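Local coordinates for protein thiamine pyrophosphokinase (Bacillus subtilis, PDB 3LM8) that catalyses the ATP-dependent pyrophosphorylation of thiamine to thiamine diphosphate, with release of AMP, and takes part in thiamine salvage, at residues 174-178 and 179-183. The protein carries 1 engineered substitution. Numbering follows the deposited sequence.
Sequences YPLNN and CHITL. With VIB (3-(4-amino-2-methyl-pyrimidin-5-ylmethyl)-5-(2-hydroxy-ethyl)-4-methyl-thiazol-3-ium), chain E.
L176 and C179 meet round the bulge of strand 176-181, and the packing is apolar, on the evidence of L176 CG, 3.6 Å from C179 CB and 3.9 Å from C179 SG. A second apolar contact reaches along the strand, where L176 CD2 is 4.2 Å from I181 CD1. No hydrogen bond joins 174-178 to 179-183; backbone bonds run instead from L176 to L169 and C179 to L167 on strand 167-170, and from I181 to I164 on strand 164-165.

L176 meets the ligand through apolar contacts, both methyl branches facing the pyrimidine methyl of thiamine: L176 CD1 is 3.5 Å and CD2 3.8 Å from VIB CM2. Y174 swings its ring to the ligand with CG anti to its carbonyl carbon (chi1 -66°), placing the methylene bridge C7A over the ring centre, 3.2 Å above the plane. The ring lies nearly parallel to the pyrimidine, which is offset toward CG and CB of Y174; Y174 CG is 3.4 Å from VIB C5A. A serine in place of Y174 would probably leave bridge and pyrimidine without this aromatic face, opening a gap beside the thiamine.

N178 has left-handed backbone angles (phi/psi 42°/50°), and it and C179 both face L167. This geometry fits a G1 beta bulge, here at the edge of the antiparallel sheet; Y174, in the loop before the strand, and L176, on it, belong to the thiamine pocket of the B1-binding domain.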
loop_
_atom_site.group_PDB
_atom_site.type_symbol
_atom_site.label_atom_id
_atom_site.label_comp_id
_atom_site.label_asym_id
_atom_site.label_seq_id
_atom_site.Cartn_x
_atom_site.Cartn_y
_atom_site.Cartn_z
ATOM N N TYR A 174 21.978 9.367 6.522
ATOM C CA TYR A 174 22.708 9.614 5.278
ATOM C C TYR A 174 22.137 10.805 4.508
ATOM O O TYR A 174 21.360 10.638 3.577
ATOM C CB TYR A 174 22.666 8.355 4.396
ATOM C CG TYR A 174 23.401 7.164 4.982
ATOM C CD1 TYR A 174 24.786 7.028 4.834
ATOM C CD2 TYR A 174 22.709 6.170 5.686
ATOM C CE1 TYR A 174 25.467 5.931 5.369
ATOM C CE2 TYR A 174 23.377 5.072 6.224
ATOM C CZ TYR A 174 24.756 4.957 6.061
ATOM O OH TYR A 174 25.416 3.869 6.587
ATOM N N PRO A 175 22.535 12.026 4.885
ATOM C CA PRO A 175 22.073 13.263 4.245
ATOM C C PRO A 175 22.325 13.331 2.742
ATOM O O PRO A 175 23.141 12.587 2.194
ATOM C CB PRO A 175 22.837 14.348 5.001
ATOM C CG PRO A 175 22.997 13.750 6.357
ATOM C CD PRO A 175 23.420 12.336 6.017
ATOM N N LEU A 176 21.618 14.257 2.099
ATOM C CA LEU A 176 21.698 14.480 0.659
ATOM C C LEU A 176 21.256 15.916 0.387
ATOM O O LEU A 176 20.225 16.351 0.903
ATOM C CB LEU A 176 20.748 13.506 -0.050
ATOM C CG LEU A 176 21.241 12.593 -1.174
ATOM C CD1 LEU A 176 22.507 11.860 -0.749
ATOM C CD2 LEU A 176 20.127 11.620 -1.536
ATOM N N ASN A 177 22.017 16.654 -0.418
ATOM C CA ASN A 177 21.649 18.046 -0.725
ATOM C C ASN A 177 21.533 18.293 -2.229
ATOM O O ASN A 177 22.535 18.250 -2.945
ATOM C CB ASN A 177 22.673 19.014 -0.106
ATOM C CG ASN A 177 22.328 20.482 -0.353
ATOM O OD1 ASN A 177 21.170 20.898 -0.242
ATOM N ND2 ASN A 177 23.341 21.277 -0.676
ATOM N N ASN A 178 20.309 18.564 -2.692
ATOM C CA ASN A 178 20.019 18.811 -4.114
ATOM C C ASN A 178 20.779 17.842 -5.018
ATOM O O ASN A 178 21.428 18.228 -5.995
ATOM C CB ASN A 178 20.342 20.262 -4.484
ATOM C CG ASN A 178 19.242 21.227 -4.066
ATOM O OD1 ASN A 178 19.439 22.442 -4.047
ATOM N ND2 ASN A 178 18.072 20.688 -3.742
ATOM N N CYS A 179 20.653 16.568 -4.664
ATOM C CA CYS A 179 21.301 15.456 -5.341
ATOM C C CYS A 179 20.475 14.946 -6.528
ATOM O O CYS A 179 19.245 14.988 -6.510
ATOM C CB CYS A 179 21.506 14.334 -4.309
ATOM S SG CYS A 179 22.622 12.998 -4.766
ATOM N N HIS A 180 21.166 14.481 -7.563
ATOM C CA HIS A 180 20.521 13.924 -8.752
ATOM C C HIS A 180 20.619 12.402 -8.660
ATOM O O HIS A 180 21.717 11.845 -8.715
ATOM C CB HIS A 180 21.231 14.378 -10.023
ATOM C CG HIS A 180 20.637 13.813 -11.273
ATOM N ND1 HIS A 180 19.414 14.215 -11.765
ATOM C CD2 HIS A 180 21.085 12.857 -12.121
ATOM C CE1 HIS A 180 19.133 13.535 -12.861
ATOM N NE2 HIS A 180 20.131 12.704 -13.100
ATOM N N ILE A 181 19.481 11.732 -8.510
ATOM C CA ILE A 181 19.473 10.277 -8.407
ATOM C C ILE A 181 19.079 9.681 -9.749
ATOM O O ILE A 181 17.975 9.911 -10.251
ATOM C CB ILE A 181 18.487 9.782 -7.305
ATOM C CG1 ILE A 181 18.794 10.476 -5.978
ATOM C CG2 ILE A 181 18.636 8.278 -7.099
ATOM C CD1 ILE A 181 20.182 10.196 -5.470
ATOM N N THR A 182 19.996 8.920 -10.330
ATOM C CA THR A 182 19.754 8.298 -11.619
ATOM C C THR A 182 18.925 7.024 -11.472
ATOM O O THR A 182 19.031 6.310 -10.476
ATOM C CB THR A 182 21.081 7.973 -12.333
ATOM O OG1 THR A 182 20.802 7.504 -13.654
ATOM C CG2 THR A 182 21.862 6.903 -11.568
ATOM N N LEU A 183 18.097 6.752 -12.473
ATOM C CA LEU A 183 17.226 5.583 -12.479
ATOM C C LEU A 183 17.974 4.259 -12.315
ATOM O O LEU A 183 18.949 3.993 -13.019
ATOM C CB LEU A 183 16.430 5.552 -13.781
ATOM C CG LEU A 183 15.473 4.380 -13.953
ATOM C CD1 LEU A 183 14.155 4.660 -13.223
ATOM C CD2 LEU A 183 15.240 4.148 -15.422
HETATM C CM2 VIB E . 21.531 8.648 0.388
HETATM N N4A VIB E . 25.002 5.562 1.598
HETATM C CM4 VIB E . 23.063 1.251 4.405
HETATM O O1 VIB E . 25.408 -1.248 2.619
HETATM C C7 VIB E . 24.314 -1.842 1.915
HETATM C C6 VIB E . 23.019 -1.125 2.300
HETATM C C2 VIB E . 23.353 2.687 0.994
HETATM S S1 VIB E . 23.362 1.040 0.414
HETATM C C5 VIB E . 23.146 0.370 2.009
HETATM C C4 VIB E . 23.143 1.446 2.889
HETATM N N3 VIB E . 23.249 2.652 2.324
HETATM C C7A VIB E . 23.250 3.870 3.147
HETATM C C4A VIB E . 23.717 5.902 1.646
HETATM N N3A VIB E . 23.287 7.017 1.037
HETATM C C2A VIB E . 21.993 7.364 1.082
HETATM N N1A VIB E . 21.108 6.598 1.736
HETATM C C6A VIB E . 21.488 5.491 2.351
HETATM C C5A VIB E . 22.821 5.095 2.335
#